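DUF4974 domain-containing protein (Parabacteroides distasonis, PDB 4M0N) is probably an anti-sigma factor that restrains a sigma factor in cell-envelope signalling, represented here by its FecR and C-terminal domains. Local coordinates at residues His30-Leu35 against Val40-Ala45. The protein carries 1 engineered substitution. Sequence-based numbering, arbitrary orientation.
Sequences HKQVTL and VVHLNA
Val33 and Val41 face each other as an antiparallel hydrogen-bonded pair, their side chains lying side by side on the inward face of two strands. The pair is closed by two nearly straight backbone bonds, Val33 N to Val41 O and Val41 N to Val33 O, each 2.8 Å. Val33 CG1, set between its own backbone N and carbonyl carbon (chi1 67°), reaches Val41 CB at 3.9 Å. Next to them Leu35 CD1 crosses to Val41 CG2 at 3.6 Å. Branched aliphatic residues suit this side: Val33 packs on Ile23, Met49 and Tyr51 of the facing sheet, Leu43 on Ile23 and Met49. Lys31 is the exception at the rim, its chain leading away to a weak bond with Ser24. Strands 31-34 and 40-43 form a beta hairpin at the border of an antiparallel sheet in the FecR domain; 31-34 is one of its two edge strands within the chain, while 40-43 continues the sheet to strand 67-72. A second bonded pair, Lys31 with Leu43, has its shorter bond from Leu43 N to Lys31 O at 2.7 Å. The other face is looser and nearer solvent, which suits Gln32, Thr34 and His42; Val40 CG1 packs against Gln32 NE2 at 3.7 Å. Gln32, extended throughout, lays CG over the centre of the His42 imidazole, 3.9 Å from the centroid, in a CH-pi contact. OE1 comes within 3.0 Å of His42 NE2, but the angle is too poor for a hydrogen bond. Replacing His42 by alanine removes the ring and is likely to leave the Gln32 methylene without its platform, freeing that chain to swing. Beyond the strand, Asn44 ND2 is hydrogen-bonded to Glu67.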
loop_
_atom_site.group_PDB
_atom_site.type_symbol
_atom_site.label_atom_id
_atom_site.label_comp_id
_atom_site.label_asym_id
_atom_site.label_seq_id
_atom_site.Cartn_x
_atom_site.Cartn_y
_atom_site.Cartn_z
ATOM N N HIS A 30 -2.098 -10.173 -8.099
ATOM C CA HIS A 30 -1.195 -10.277 -6.945
ATOM C C HIS A 30 -0.118 -11.294 -7.261
ATOM O O HIS A 30 -0.235 -12.121 -8.190
ATOM C CB HIS A 30 -1.834 -10.879 -5.699
ATOM C CG HIS A 30 -2.877 -10.044 -5.049
ATOM N ND1 HIS A 30 -3.696 -10.556 -4.063
ATOM C CD2 HIS A 30 -3.267 -8.764 -5.243
ATOM C CE1 HIS A 30 -4.551 -9.624 -3.682
ATOM N NE2 HIS A 30 -4.315 -8.527 -4.387
ATOM N N LYS A 31 0.899 -11.298 -6.418
ATOM C CA LYS A 31 1.896 -12.354 -6.443
ATOM C C LYS A 31 2.302 -12.626 -5.012
ATOM O O LYS A 31 2.162 -11.781 -4.103
ATOM C CB LYS A 31 3.121 -12.000 -7.273
ATOM C CG LYS A 31 2.904 -11.806 -8.778
ATOM C CD LYS A 31 2.614 -13.050 -9.582
ATOM C CE LYS A 31 2.439 -12.684 -11.056
ATOM N NZ LYS A 31 3.640 -11.974 -11.635
ATOM N N GLN A 32 2.767 -13.843 -4.803
ATOM C CA GLN A 32 3.275 -14.236 -3.505
ATOM C C GLN A 32 4.566 -14.915 -3.807
ATOM O O GLN A 32 4.661 -15.738 -4.735
ATOM C CB GLN A 32 2.314 -15.150 -2.723
ATOM C CG GLN A 32 2.791 -15.462 -1.293
ATOM C CD GLN A 32 1.938 -16.501 -0.564
ATOM O OE1 GLN A 32 0.707 -16.435 -0.583
ATOM N NE2 GLN A 32 2.596 -17.463 0.086
ATOM N N VAL A 33 5.582 -14.566 -3.048
ATOM C CA VAL A 33 6.881 -15.165 -3.228
ATOM C C VAL A 33 7.517 -15.469 -1.894
ATOM O O VAL A 33 7.333 -14.755 -0.910
ATOM C CB VAL A 33 7.809 -14.295 -4.096
ATOM C CG1 VAL A 33 8.150 -13.010 -3.386
ATOM C CG2 VAL A 33 9.085 -15.039 -4.471
ATOM N N THR A 34 8.247 -16.566 -1.857
ATOM C CA THR A 34 9.020 -16.881 -0.702
ATOM C C THR A 34 10.473 -16.560 -1.028
ATOM O O THR A 34 11.038 -17.066 -2.011
ATOM C CB THR A 34 8.844 -18.337 -0.293
ATOM O OG1 THR A 34 7.458 -18.579 -0.094
ATOM C CG2 THR A 34 9.563 -18.614 0.975
ATOM N N LEU A 35 11.078 -15.727 -0.193
ATOM C CA LEU A 35 12.466 -15.358 -0.377
ATOM C C LEU A 35 13.439 -16.441 0.108
ATOM O O LEU A 35 13.050 -17.366 0.821
ATOM C CB LEU A 35 12.731 -14.028 0.341
ATOM C CG LEU A 35 11.965 -12.846 -0.230
ATOM C CD1 LEU A 35 12.214 -11.607 0.610
ATOM C CD2 LEU A 35 12.364 -12.586 -1.675
ATOM N N VAL A 40 8.113 -14.559 3.539
ATOM C CA VAL A 40 7.034 -14.596 2.577
ATOM C C VAL A 40 6.663 -13.156 2.272
ATOM O O VAL A 40 6.494 -12.339 3.192
ATOM C CB VAL A 40 5.795 -15.305 3.146
ATOM C CG1 VAL A 40 4.627 -15.232 2.165
ATOM C CG2 VAL A 40 6.140 -16.752 3.397
ATOM N N VAL A 41 6.584 -12.843 0.996
ATOM C CA VAL A 41 6.178 -11.535 0.573
ATOM C C VAL A 41 4.949 -11.656 -0.332
ATOM O O VAL A 41 4.968 -12.426 -1.313
ATOM C CB VAL A 41 7.282 -10.820 -0.251
ATOM C CG1 VAL A 41 6.871 -9.384 -0.514
ATOM C CG2 VAL A 41 8.661 -10.911 0.455
ATOM N N HIS A 42 3.900 -10.937 0.010
ATOM C CA HIS A 42 2.716 -10.796 -0.856
ATOM C C HIS A 42 2.809 -9.440 -1.526
ATOM O O HIS A 42 2.961 -8.416 -0.834
ATOM C CB HIS A 42 1.460 -10.799 -0.030
ATOM C CG HIS A 42 1.094 -12.124 0.543
ATOM N ND1 HIS A 42 1.733 -12.667 1.638
ATOM C CD2 HIS A 42 0.098 -12.980 0.222
ATOM C CE1 HIS A 42 1.173 -13.827 1.941
ATOM N NE2 HIS A 42 0.170 -14.033 1.107
ATOM N N LEU A 43 2.721 -9.423 -2.865
ATOM C CA LEU A 43 2.863 -8.198 -3.639
ATOM C C LEU A 43 1.531 -7.816 -4.243
ATOM O O LEU A 43 0.886 -8.635 -4.891
ATOM C CB LEU A 43 3.882 -8.392 -4.750
ATOM C CG LEU A 43 5.310 -8.632 -4.298
ATOM C CD1 LEU A 43 5.568 -10.105 -4.051
ATOM C CD2 LEU A 43 6.219 -8.089 -5.388
ATOM N N ASN A 44 1.118 -6.568 -4.029
ATOM C CA ASN A 44 -0.153 -6.072 -4.540
ATOM C C ASN A 44 0.033 -5.599 -5.980
ATOM O O ASN A 44 1.156 -5.433 -6.457
ATOM C CB ASN A 44 -0.661 -4.957 -3.661
ATOM C CG ASN A 44 -2.168 -4.744 -3.782
ATOM O OD1 ASN A 44 -2.856 -5.487 -4.511
ATOM N ND2 ASN A 44 -2.680 -3.740 -3.076
ATOM N N ALA A 45 -1.086 -5.407 -6.659
ATOM C CA ALA A 45 -1.152 -4.928 -8.021
ATOM C C ALA A 45 -0.272 -3.706 -8.238
ATOM O O ALA A 45 -0.321 -2.751 -7.460
ATOM C CB ALA A 45 -2.614 -4.535 -8.333
#